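Local coordinates for protein possible galactose mutarotase (Streptomyces platensis subsp. rosaceus, PDB 4RNL) that is of unproven function but probably interconverts the alpha and beta anomers of galactose or a related aldose sugar, at residues A259-P264 with L305-Q310; A92-D97 with G145-L150; G214-G219 with P319-T324; G43-V48 with V154-S159. All coordinates share one frame; numbering follows the deposited sequence.

Contact 1 of 4, residues A259-P264 with L305-Q310; sequences AELYDP and LALETQ
Leu261 meets Leu305 and Leu307 between two sheets of the beta-sandwich fold shared by galactose mutarotases: Leu261 belongs to strand 256-262, both partners to strand 305-310. No hydrogen bond links the two strands, so the contact is a clear example of sheets held face to face by branched aliphatic side chains. In Leu261 a chi1 of -177°, with CG anti to the backbone N, sends CG across to the other sheet, and a chi2 of 67° turns CD1 and CD2 to different partners. Leu261 CD1 goes to Leu305 CD1 at 3.7 Å, the two side chains lying obliquely to each other. Leu261 CD2 is turned to Leu307 CD1, a looser approach of 4.3 Å. Both leucines of strand 305-310 have chi1 near -60°, with CG beside the backbone N, and both present CD1 to Leu261. Around them the apolar layer continues, with Leu187 and His198 against Leu261, Ala195 against Leu305, and Leu272, Leu279 and Leu281 against Leu307. Between Leu305 and Leu307, Ala306 points the opposite way and packs on His182 and Tyr184 of the adjacent strand 180-185. On the other strand, the methyl CB of Ala259 extends the interface and lies 4.6 Å from Leu307 CD1.

Contact 2 of 4, residues A92-D97 with G145-L150; sequences ASFVLD and GFPGAL
Phe94 reaches from strand 93-96, half of a short beta hairpin with strand 99-102, to Phe146 and Pro147 in the loop that leads into strand 150-159. Its course shows how one aromatic residue can join a hairpin to a distant loop. CB leaves the strand toward the loop, and CG then takes the place between the backbone N and the carbonyl carbon (chi1 65°). The ring atoms nearest CB stop short of the loop, and contact begins at the far rim. Phe94 CE1 lies 4.1 Å from Phe146 CE1. The tip atom, Phe94 CZ, is shared: it stands 4.2 Å from Phe146 CD1 and 4.5 Å from Pro147 CD. The two phenylalanine side chains cross at about a right angle. Farther along the hairpin, Leu96 adds a marginal approach, its CD2 being 4.5 Å from Pro147 CG. Val176 touches both aromatic residues, and Pro316 and Asn317 also pack on Phe94. Polar groups of the loop backbone are served by other residues: Thr175 binds Pro147 O, Asp141 binds Gly148 N, and Arg84 binds Gly148 O. Every atom meeting across the contact is carbon, and no hydrogen bond crosses it; cohesion here therefore rests on dispersion and on the burial of apolar surface, with no directional bond to the loop.

Contact 3 of 4, residues G214-G219 with P319-T324; sequences GIPVPG and PDFPST. With PO4 (phosphate ion), chain I.
A proline-aromatic contact, Pro216 with Phe321, lies where two irregular loops converge, and Arg318 ties the same loops together beside it. CB of Pro216 approaches the rim of the Phe321 ring near the ring plane and comes 4.2 Å from CZ. Gly219 O also lies at the ring edge, 4.5 Å from Phe321 CE1. The ring is aimed at this loop by a chi1 of -70°, while a chi2 of -5° sets its plane almost along the bond from CA to CB. Phe312 makes an edge-to-face pair with the same ring, so the phenylalanine joins a second aromatic residue to the proline. In the galactose mutarotase fold these loops connect strands: 214-219 runs between strands 206-208 and 222-223, which pair at one end of a sheet, and 319-324 lies between strands 305-310 and 325-326. Their polar link passes through Arg318. Gly219 O and Asp320 OD2 are 4.2 Å apart, two acceptors that do not bond each other but are both held by Arg318 NH1, through a hydrogen bond and a salt bridge respectively. NH2 of that guanidinium binds Val217 O, so one side chain grips two carbonyls of the opposing loop together with the carboxylate of its own. Farther along 319-324, a phosphate ion, probably from the crystallisation liquor, is bound by the backbone: Ser323 N donates to its O3 at 2.9 Å with an N-H...O angle of 160°, and Ser323 CB lies 3.5 Å from that same oxygen.

Contact 4 of 4, residues G43-V48 with V154-S159; sequences GIVQTV and VTYTLS
Tyr156 stretches from strand 150-159 toward Gly43 and Val45, bridging two sheets of the sandwich with a single long side chain. Its CG sits beside the backbone N and anti to the carbonyl carbon (chi1 -60°), a setting that carries the ring across the interface. The phenol oxygen OH of Tyr156 ends 2.7 Å from Gly43 O. The hydrogen bond is a weak one, and it is not settled, since the single hydroxyl proton has a second acceptor within range. Val45 comes to the ring obliquely: its CG2 methyl lies 3.9 Å from Tyr156 CE2, while the carbonyl oxygen of Gly43 is 3.5 Å from CZ. Tyr156 thus offers carbon to a methyl and oxygen to a carbonyl, a compact case of one aromatic residue serving both kinds of neighbour. The glycine is also explained by this geometry. Its phi is positive (54°), and a beta carbon on this backbone would fall against the phenol oxygen. Cutting Tyr156 back to an alanine would probably open a gap beside Val45 CG2 and deprive Gly43 O of its hydroxyl neighbour. Ile165 of the adjacent strand 162-171 also packs against the tyrosine, and Val38 of strand 35-39 meets it from the facing sheet. Just past Val45, Gln46 and Thr47 both face Arg37 in a classic beta bulge that breaks the regular pairing of strands 45-51 and 35-39. Ile44, directed away from the tyrosine's strand, touches Leu39 and Tyr70, the latter from the short helix 67-72.

In the fold
From the N terminus, residues 43-48 open the first long loop, and 154-159 close it as contact 4. Contact 2 is nested within: 92-97 packs against 145-150, which leads directly into the strand that completes contact 4. The second half of the chain repeats this plan. Residues 214-219 begin contact 3, contact 1 opens and closes inside at 259-264 and 305-310, and 319-324 finish the outer loop. The two nested pairs follow in series, and none cross. Contacts 1 and 4 join other sheets to the same nine-stranded sheet, their centres about 16 Å apart; contact 2 ties a hairpin to a loop and contact 3 ties two loops, both on the same side of the chain's centre.

Contact 1 of 4, residues A259-P264 with L305-Q310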
loop_
_atom_site.group_PDB
_atom_site.type_symbol
_atom_site.label_atom_id
_atom_site.label_comp_id
_atom_site.label_asym_id
_atom_site.label_seq_id
_atom_site.Cartn_x
_atom_site.Cartn_y
_atom_site.Cartn_z
ATOM N N ALA A 259 -10.972 2.043 8.334
ATOM C CA ALA A 259 -9.981 1.875 9.389
ATOM C C ALA A 259 -9.710 3.197 10.065
ATOM O O ALA A 259 -9.629 4.236 9.404
ATOM C CB ALA A 259 -8.691 1.299 8.826
ATOM N N GLU A 260 -9.561 3.155 11.385
ATOM C CA GLU A 260 -9.142 4.332 12.149
ATOM C C GLU A 260 -7.980 3.934 13.026
ATOM O O GLU A 260 -8.107 3.031 13.854
ATOM C CB GLU A 260 -10.300 4.860 13.010
ATOM C CG GLU A 260 -11.444 5.459 12.179
ATOM C CD GLU A 260 -12.664 5.793 13.014
ATOM O OE1 GLU A 260 -12.768 5.281 14.149
ATOM O OE2 GLU A 260 -13.521 6.569 12.537
ATOM N N LEU A 261 -6.847 4.603 12.830
ATOM C CA LEU A 261 -5.637 4.311 13.582
ATOM C C LEU A 261 -5.310 5.548 14.414
ATOM O O LEU A 261 -5.492 6.690 13.950
ATOM C CB LEU A 261 -4.501 4.021 12.597
ATOM C CG LEU A 261 -3.123 3.613 13.116
ATOM C CD1 LEU A 261 -3.133 2.247 13.800
ATOM C CD2 LEU A 261 -2.152 3.611 11.937
ATOM N N TYR A 262 -4.851 5.336 15.642
ATOM C CA TYR A 262 -4.630 6.452 16.554
ATOM C C TYR A 262 -3.444 6.211 17.472
ATOM O O TYR A 262 -3.296 5.123 18.037
ATOM C CB TYR A 262 -5.898 6.700 17.385
ATOM C CG TYR A 262 -5.741 7.750 18.468
ATOM C CD1 TYR A 262 -5.463 9.072 18.145
ATOM C CD2 TYR A 262 -5.898 7.422 19.808
ATOM C CE1 TYR A 262 -5.321 10.041 19.133
ATOM C CE2 TYR A 262 -5.761 8.386 20.807
ATOM C CZ TYR A 262 -5.470 9.695 20.458
ATOM O OH TYR A 262 -5.328 10.664 21.447
ATOM N N ASP A 263 -2.595 7.229 17.624
ATOM C CA ASP A 263 -1.518 7.185 18.619
ATOM C C ASP A 263 -1.832 8.091 19.802
ATOM O O ASP A 263 -1.783 9.316 19.671
ATOM C CB ASP A 263 -0.183 7.639 18.005
ATOM C CG ASP A 263 0.910 7.808 19.052
ATOM O OD1 ASP A 263 0.948 6.995 20.007
ATOM O OD2 ASP A 263 1.727 8.762 18.940
ATOM N N PRO A 264 -2.137 7.499 20.967
ATOM C CA PRO A 264 -2.470 8.319 22.139
ATOM C C PRO A 264 -1.371 9.295 22.548
ATOM O O PRO A 264 -1.674 10.331 23.147
ATOM C CB PRO A 264 -2.661 7.275 23.245
ATOM C CG PRO A 264 -3.136 6.047 22.505
ATOM C CD PRO A 264 -2.379 6.061 21.205
ATOM N N LEU A 305 3.152 0.314 10.779
ATOM C CA LEU A 305 2.062 -0.598 10.437
ATOM C C LEU A 305 1.641 -0.326 9.018
ATOM O O LEU A 305 1.418 0.829 8.650
ATOM C CB LEU A 305 0.856 -0.351 11.345
ATOM C CG LEU A 305 1.176 -0.303 12.834
ATOM C CD1 LEU A 305 -0.032 0.173 13.626
ATOM C CD2 LEU A 305 1.631 -1.678 13.298
ATOM N N ALA A 306 1.531 -1.378 8.214
ATOM C CA ALA A 306 1.019 -1.208 6.858
ATOM C C ALA A 306 -0.448 -1.612 6.821
ATOM O O ALA A 306 -0.812 -2.705 7.261
ATOM C CB ALA A 306 1.829 -2.034 5.854
ATOM N N LEU A 307 -1.288 -0.717 6.304
ATOM C CA LEU A 307 -2.699 -1.013 6.081
ATOM C C LEU A 307 -2.925 -0.922 4.584
ATOM O O LEU A 307 -3.105 0.165 4.047
ATOM C CB LEU A 307 -3.581 0.008 6.801
ATOM C CG LEU A 307 -3.407 0.083 8.320
ATOM C CD1 LEU A 307 -4.131 1.296 8.897
ATOM C CD2 LEU A 307 -3.935 -1.168 8.946
ATOM N N GLU A 308 -2.879 -2.061 3.906
ATOM C CA GLU A 308 -2.927 -2.082 2.448
ATOM C C GLU A 308 -4.305 -2.472 1.964
ATOM O O GLU A 308 -4.736 -3.617 2.145
ATOM C CB GLU A 308 -1.907 -3.084 1.899
ATOM C CG GLU A 308 -0.551 -3.001 2.575
ATOM C CD GLU A 308 0.210 -4.304 2.482
ATOM O OE1 GLU A 308 0.197 -4.911 1.398
ATOM O OE2 GLU A 308 0.802 -4.729 3.497
ATOM N N THR A 309 -4.991 -1.532 1.330
ATOM C CA THR A 309 -6.326 -1.813 0.802
ATOM C C THR A 309 -6.162 -2.591 -0.489
ATOM O O THR A 309 -5.325 -2.250 -1.326
ATOM C CB THR A 309 -7.094 -0.515 0.558
ATOM O OG1 THR A 309 -6.329 0.310 -0.320
ATOM C CG2 THR A 309 -7.290 0.244 1.884
ATOM N N GLN A 310 -6.960 -3.644 -0.660
ATOM C CA GLN A 310 -6.667 -4.609 -1.709
ATOM C C GLN A 310 -7.832 -5.557 -1.936
ATOM O O GLN A 310 -8.786 -5.592 -1.153
ATOM C CB GLN A 310 -5.450 -5.427 -1.269
ATOM C CG GLN A 310 -5.732 -6.208 0.020
ATOM C CD GLN A 310 -4.634 -7.174 0.378
ATOM O OE1 GLN A 310 -3.527 -7.089 -0.150
ATOM N NE2 GLN A 310 -4.936 -8.116 1.278
#

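Contact 2 of 4, residues A92-D97 with G145-L150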
loop_
_atom_site.group_PDB
_atom_site.type_symbol
_atom_site.label_atom_id
_atom_site.label_comp_id
_atom_site.label_asym_id
_atom_site.label_seq_id
_atom_site.Cartn_x
_atom_site.Cartn_y
_atom_site.Cartn_z
ATOM N N ALA A 92 2.782 -19.572 -7.588
ATOM C CA ALA A 92 3.223 -18.705 -8.681
ATOM C C ALA A 92 2.562 -19.119 -9.988
ATOM O O ALA A 92 3.204 -19.148 -11.041
ATOM C CB ALA A 92 4.747 -18.737 -8.820
ATOM N N SER A 93 1.274 -19.442 -9.912
ATOM C CA SER A 93 0.544 -19.915 -11.079
ATOM C C SER A 93 -0.950 -19.683 -10.901
ATOM O O SER A 93 -1.460 -19.754 -9.783
ATOM C CB SER A 93 0.798 -21.408 -11.275
ATOM O OG SER A 93 0.182 -21.867 -12.460
ATOM N N PHE A 94 -1.651 -19.410 -12.001
ATOM C CA PHE A 94 -3.115 -19.341 -11.976
ATOM C C PHE A 94 -3.684 -19.615 -13.365
ATOM O O PHE A 94 -2.953 -19.592 -14.353
ATOM C CB PHE A 94 -3.615 -17.995 -11.421
ATOM C CG PHE A 94 -3.254 -16.801 -12.271
ATOM C CD1 PHE A 94 -2.012 -16.199 -12.154
ATOM C CD2 PHE A 94 -4.167 -16.277 -13.178
ATOM C CE1 PHE A 94 -1.685 -15.092 -12.926
ATOM C CE2 PHE A 94 -3.846 -15.172 -13.960
ATOM C CZ PHE A 94 -2.605 -14.581 -13.834
ATOM N N VAL A 95 -4.983 -19.898 -13.429
ATOM C CA VAL A 95 -5.651 -20.139 -14.701
ATOM C C VAL A 95 -6.571 -18.972 -15.031
ATOM O O VAL A 95 -7.332 -18.507 -14.181
ATOM C CB VAL A 95 -6.448 -21.460 -14.678
ATOM C CG1 VAL A 95 -7.193 -21.683 -15.999
ATOM C CG2 VAL A 95 -5.524 -22.623 -14.411
ATOM N N LEU A 96 -6.484 -18.481 -16.263
ATOM C CA LEU A 96 -7.392 -17.437 -16.722
ATOM C C LEU A 96 -7.841 -17.790 -18.124
ATOM O O LEU A 96 -7.018 -18.010 -19.017
ATOM C CB LEU A 96 -6.719 -16.057 -16.690
ATOM C CG LEU A 96 -7.569 -14.882 -17.179
ATOM C CD1 LEU A 96 -8.831 -14.740 -16.353
ATOM C CD2 LEU A 96 -6.772 -13.578 -17.158
ATOM N N ASP A 97 -9.155 -17.860 -18.304
ATOM C CA ASP A 97 -9.757 -18.288 -19.563
ATOM C C ASP A 97 -9.108 -19.543 -20.140
ATOM O O ASP A 97 -8.743 -19.574 -21.315
ATOM C CB ASP A 97 -9.740 -17.153 -20.590
ATOM C CG ASP A 97 -10.519 -15.936 -20.127
ATOM O OD1 ASP A 97 -11.333 -16.068 -19.187
ATOM O OD2 ASP A 97 -10.319 -14.849 -20.709
ATOM N N GLY A 145 5.105 -12.443 -16.334
ATOM C CA GLY A 145 4.220 -13.568 -16.596
ATOM C C GLY A 145 2.744 -13.227 -16.727
ATOM O O GLY A 145 1.964 -14.076 -17.129
ATOM N N PHE A 146 2.358 -11.996 -16.395
ATOM C CA PHE A 146 0.950 -11.595 -16.480
ATOM C C PHE A 146 0.598 -11.275 -17.929
ATOM O O PHE A 146 1.345 -10.573 -18.605
ATOM C CB PHE A 146 0.681 -10.380 -15.579
ATOM C CG PHE A 146 0.845 -10.661 -14.110
ATOM C CD1 PHE A 146 -0.207 -11.173 -13.368
ATOM C CD2 PHE A 146 2.049 -10.402 -13.464
ATOM C CE1 PHE A 146 -0.066 -11.441 -12.007
ATOM C CE2 PHE A 146 2.205 -10.671 -12.101
ATOM C CZ PHE A 146 1.149 -11.186 -11.371
ATOM N N PRO A 147 -0.544 -11.791 -18.416
ATOM C CA PRO A 147 -0.925 -11.562 -19.813
ATOM C C PRO A 147 -1.556 -10.181 -20.017
ATOM O O PRO A 147 -2.138 -9.611 -19.092
ATOM C CB PRO A 147 -1.948 -12.674 -20.072
ATOM C CG PRO A 147 -2.608 -12.875 -18.738
ATOM C CD PRO A 147 -1.540 -12.597 -17.689
ATOM N N GLY A 148 -1.417 -9.634 -21.219
ATOM C CA GLY A 148 -2.047 -8.367 -21.541
ATOM C C GLY A 148 -1.190 -7.166 -21.210
ATOM O O GLY A 148 -0.533 -7.123 -20.166
ATOM N N ALA A 149 -1.191 -6.183 -22.106
ATOM C CA ALA A 149 -0.554 -4.903 -21.807
ATOM C C ALA A 149 -1.499 -4.095 -20.929
ATOM O O ALA A 149 -2.638 -3.820 -21.320
ATOM C CB ALA A 149 -0.254 -4.151 -23.092
ATOM N N LEU A 150 -1.030 -3.715 -19.745
ATOM C CA LEU A 150 -1.861 -2.993 -18.783
ATOM C C LEU A 150 -1.433 -1.528 -18.722
ATOM O O LEU A 150 -0.323 -1.220 -18.300
ATOM C CB LEU A 150 -1.766 -3.641 -17.397
ATOM C CG LEU A 150 -2.743 -3.113 -16.342
ATOM C CD1 LEU A 150 -4.174 -3.565 -16.651
ATOM C CD2 LEU A 150 -2.330 -3.540 -14.936
#

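Contact 3 of 4, residues G214-G219 with P319-T324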
loop_
_atom_site.group_PDB
_atom_site.type_symbol
_atom_site.label_atom_id
_atom_site.label_comp_id
_atom_site.label_asym_id
_atom_site.label_seq_id
_atom_site.Cartn_x
_atom_site.Cartn_y
_atom_site.Cartn_z
ATOM N N GLY A 214 1.118 -17.997 4.015
ATOM C CA GLY A 214 0.285 -16.849 3.683
ATOM C C GLY A 214 -0.775 -17.105 2.621
ATOM O O GLY A 214 -1.349 -16.167 2.067
ATOM N N ILE A 215 -1.051 -18.370 2.328
ATOM C CA ILE A 215 -2.107 -18.686 1.373
ATOM C C ILE A 215 -3.392 -18.974 2.132
ATOM O O ILE A 215 -3.399 -19.804 3.045
ATOM C CB ILE A 215 -1.753 -19.911 0.503
ATOM C CG1 ILE A 215 -0.419 -19.694 -0.233
ATOM C CG2 ILE A 215 -2.885 -20.222 -0.458
ATOM C CD1 ILE A 215 -0.329 -18.401 -1.041
ATOM N N PRO A 216 -4.483 -18.286 1.767
ATOM C CA PRO A 216 -5.763 -18.528 2.444
ATOM C C PRO A 216 -6.167 -19.996 2.399
ATOM O O PRO A 216 -6.072 -20.658 1.353
ATOM C CB PRO A 216 -6.746 -17.684 1.628
ATOM C CG PRO A 216 -5.883 -16.546 1.079
ATOM C CD PRO A 216 -4.587 -17.230 0.738
ATOM N N VAL A 217 -6.604 -20.513 3.540
ATOM C CA VAL A 217 -7.095 -21.877 3.603
ATOM C C VAL A 217 -8.451 -21.934 2.917
ATOM O O VAL A 217 -9.112 -20.902 2.763
ATOM C CB VAL A 217 -7.197 -22.369 5.067
ATOM C CG1 VAL A 217 -5.829 -22.290 5.736
ATOM C CG2 VAL A 217 -8.212 -21.540 5.840
ATOM N N PRO A 218 -8.860 -23.133 2.473
ATOM C CA PRO A 218 -10.188 -23.276 1.869
ATOM C C PRO A 218 -11.266 -22.781 2.822
ATOM O O PRO A 218 -11.134 -22.930 4.043
ATOM C CB PRO A 218 -10.323 -24.792 1.690
ATOM C CG PRO A 218 -8.920 -25.265 1.514
ATOM C CD PRO A 218 -8.103 -24.400 2.444
ATOM N N GLY A 219 -12.314 -22.184 2.271
ATOM C CA GLY A 219 -13.416 -21.714 3.085
ATOM C C GLY A 219 -13.692 -20.234 2.957
ATOM O O GLY A 219 -12.824 -19.443 2.575
ATOM N N PRO A 319 -12.189 -18.417 -7.011
ATOM C CA PRO A 319 -13.318 -17.765 -7.680
ATOM C C PRO A 319 -14.410 -17.336 -6.698
ATOM O O PRO A 319 -15.300 -16.574 -7.081
ATOM C CB PRO A 319 -13.851 -18.854 -8.628
ATOM C CG PRO A 319 -12.757 -19.852 -8.747
ATOM C CD PRO A 319 -12.033 -19.818 -7.430
ATOM N N ASP A 320 -14.335 -17.798 -5.451
ATOM C CA ASP A 320 -15.291 -17.357 -4.438
ATOM C C ASP A 320 -14.988 -15.956 -3.891
ATOM O O ASP A 320 -15.838 -15.344 -3.237
ATOM C CB ASP A 320 -15.385 -18.372 -3.292
ATOM C CG ASP A 320 -14.033 -18.685 -2.665
ATOM O OD1 ASP A 320 -13.041 -18.846 -3.414
ATOM O OD2 ASP A 320 -13.961 -18.795 -1.419
ATOM N N PHE A 321 -13.783 -15.457 -4.155
ATOM C CA PHE A 321 -13.385 -14.120 -3.715
ATOM C C PHE A 321 -13.781 -13.078 -4.779
ATOM O O PHE A 321 -13.849 -13.405 -5.960
ATOM C CB PHE A 321 -11.859 -14.073 -3.514
ATOM C CG PHE A 321 -11.347 -14.877 -2.328
ATOM C CD1 PHE A 321 -12.215 -15.501 -1.435
ATOM C CD2 PHE A 321 -9.971 -14.968 -2.100
ATOM C CE1 PHE A 321 -11.716 -16.225 -0.341
ATOM C CE2 PHE A 321 -9.464 -15.680 -1.023
ATOM C CZ PHE A 321 -10.336 -16.313 -0.139
ATOM N N PRO A 322 -14.013 -11.816 -4.372
ATOM C CA PRO A 322 -14.291 -10.742 -5.345
ATOM C C PRO A 322 -13.278 -10.744 -6.495
ATOM O O PRO A 322 -12.071 -10.831 -6.250
ATOM C CB PRO A 322 -14.168 -9.469 -4.501
ATOM C CG PRO A 322 -14.569 -9.915 -3.129
ATOM C CD PRO A 322 -13.993 -11.309 -2.991
ATOM N N SER A 323 -13.776 -10.690 -7.731
ATOM C CA SER A 323 -12.946 -10.919 -8.920
ATOM C C SER A 323 -11.872 -9.851 -9.074
ATOM O O SER A 323 -12.135 -8.667 -8.892
ATOM C CB SER A 323 -13.810 -10.932 -10.178
ATOM O OG SER A 323 -13.027 -11.171 -11.344
ATOM N N THR A 324 -10.661 -10.278 -9.416
ATOM C CA THR A 324 -9.607 -9.336 -9.782
ATOM C C THR A 324 -9.365 -9.320 -11.294
ATOM O O THR A 324 -8.389 -8.731 -11.763
ATOM C CB THR A 324 -8.299 -9.668 -9.062
ATOM O OG1 THR A 324 -7.867 -10.982 -9.438
ATOM C CG2 THR A 324 -8.511 -9.632 -7.549
HETATM P P PO4 I . -17.352 -12.106 -8.152
HETATM O O1 PO4 I . -17.016 -12.921 -9.378
HETATM O O2 PO4 I . -18.848 -11.904 -8.084
HETATM O O3 PO4 I . -16.677 -10.750 -8.206
HETATM O O4 PO4 I . -16.889 -12.871 -6.933
#

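Contact 4 of 4, residues G43-V48 with V154-S159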
loop_
_atom_site.group_PDB
_atom_site.type_symbol
_atom_site.label_atom_id
_atom_site.label_comp_id
_atom_site.label_asym_id
_atom_site.label_seq_id
_atom_site.Cartn_x
_atom_site.Cartn_y
_atom_site.Cartn_z
ATOM N N GLY A 43 6.640 4.353 -7.523
ATOM C CA GLY A 43 5.554 5.177 -7.009
ATOM C C GLY A 43 5.647 5.357 -5.508
ATOM O O GLY A 43 4.641 5.537 -4.820
ATOM N N ILE A 44 6.871 5.312 -5.000
ATOM C CA ILE A 44 7.096 5.216 -3.562
ATOM C C ILE A 44 6.692 6.492 -2.823
ATOM O O ILE A 44 7.101 7.591 -3.182
ATOM C CB ILE A 44 8.577 4.880 -3.269
ATOM C CG1 ILE A 44 8.838 3.393 -3.545
ATOM C CG2 ILE A 44 8.924 5.176 -1.814
ATOM C CD1 ILE A 44 10.317 3.082 -3.809
ATOM N N VAL A 45 5.872 6.341 -1.793
ATOM C CA VAL A 45 5.609 7.446 -0.889
ATOM C C VAL A 45 6.782 7.479 0.087
ATOM O O VAL A 45 6.871 6.660 1.014
ATOM C CB VAL A 45 4.268 7.253 -0.141
ATOM C CG1 VAL A 45 4.045 8.384 0.859
ATOM C CG2 VAL A 45 3.112 7.193 -1.141
ATOM N N GLN A 46 7.695 8.416 -0.136
ATOM C CA GLN A 46 8.941 8.464 0.625
ATOM C C GLN A 46 8.734 9.038 2.016
ATOM O O GLN A 46 9.296 8.534 2.995
ATOM C CB GLN A 46 9.993 9.299 -0.106
ATOM C CG GLN A 46 11.376 9.127 0.492
ATOM C CD GLN A 46 12.048 10.447 0.744
ATOM O OE1 GLN A 46 11.572 11.491 0.294
ATOM N NE2 GLN A 46 13.157 10.418 1.472
ATOM N N THR A 47 7.944 10.102 2.107
ATOM C CA THR A 47 7.646 10.695 3.409
ATOM C C THR A 47 6.210 11.217 3.500
ATOM O O THR A 47 5.608 11.625 2.503
ATOM C CB THR A 47 8.614 11.847 3.775
ATOM O OG1 THR A 47 8.693 12.771 2.686
ATOM C CG2 THR A 47 10.018 11.339 4.111
ATOM N N VAL A 48 5.680 11.191 4.718
ATOM C CA VAL A 48 4.379 11.749 5.054
ATOM C C VAL A 48 4.563 12.513 6.364
ATOM O O VAL A 48 4.986 11.935 7.369
ATOM C CB VAL A 48 3.322 10.639 5.263
ATOM C CG1 VAL A 48 2.028 11.233 5.780
ATOM C CG2 VAL A 48 3.067 9.874 3.961
ATOM N N VAL A 154 -1.726 6.171 -11.801
ATOM C CA VAL A 154 -1.948 6.285 -10.368
ATOM C C VAL A 154 -1.768 7.748 -10.000
ATOM O O VAL A 154 -0.719 8.340 -10.258
ATOM C CB VAL A 154 -0.969 5.408 -9.575
ATOM C CG1 VAL A 154 -1.194 5.590 -8.080
ATOM C CG2 VAL A 154 -1.146 3.939 -9.956
ATOM N N THR A 155 -2.809 8.339 -9.421
ATOM C CA THR A 155 -2.811 9.772 -9.193
ATOM C C THR A 155 -2.797 10.044 -7.703
ATOM O O THR A 155 -3.671 9.580 -6.971
ATOM C CB THR A 155 -4.039 10.431 -9.846
ATOM O OG1 THR A 155 -4.063 10.113 -11.245
ATOM C CG2 THR A 155 -3.989 11.955 -9.680
ATOM N N TYR A 156 -1.792 10.793 -7.264
ATOM C CA TYR A 156 -1.611 11.125 -5.856
ATOM C C TYR A 156 -1.950 12.606 -5.700
ATOM O O TYR A 156 -1.282 13.455 -6.287
ATOM C CB TYR A 156 -0.147 10.936 -5.440
ATOM C CG TYR A 156 0.457 9.543 -5.592
ATOM C CD1 TYR A 156 0.783 9.037 -6.850
ATOM C CD2 TYR A 156 0.758 8.769 -4.475
ATOM C CE1 TYR A 156 1.371 7.773 -6.992
ATOM C CE2 TYR A 156 1.343 7.503 -4.606
ATOM C CZ TYR A 156 1.636 7.017 -5.865
ATOM O OH TYR A 156 2.231 5.772 -5.988
ATOM N N THR A 157 -2.986 12.931 -4.933
ATOM C CA THR A 157 -3.307 14.345 -4.694
ATOM C C THR A 157 -3.485 14.642 -3.216
ATOM O O THR A 157 -3.780 13.755 -2.415
ATOM C CB THR A 157 -4.564 14.791 -5.440
ATOM O OG1 THR A 157 -5.641 13.899 -5.126
ATOM C CG2 THR A 157 -4.321 14.773 -6.948
ATOM N N LEU A 158 -3.305 15.907 -2.864
ATOM C CA LEU A 158 -3.347 16.313 -1.474
ATOM C C LEU A 158 -4.352 17.433 -1.338
ATOM O O LEU A 158 -4.360 18.368 -2.137
ATOM C CB LEU A 158 -1.959 16.797 -1.030
ATOM C CG LEU A 158 -1.793 17.327 0.393
ATOM C CD1 LEU A 158 -2.147 16.250 1.425
ATOM C CD2 LEU A 158 -0.363 17.829 0.605
ATOM N N SER A 159 -5.215 17.325 -0.341
ATOM C CA SER A 159 -6.137 18.406 -0.015
ATOM C C SER A 159 -6.177 18.543 1.493
ATOM O O SER A 159 -6.640 17.627 2.178
ATOM C CB SER A 159 -7.537 18.093 -0.543
ATOM O OG SER A 159 -8.431 19.154 -0.249
#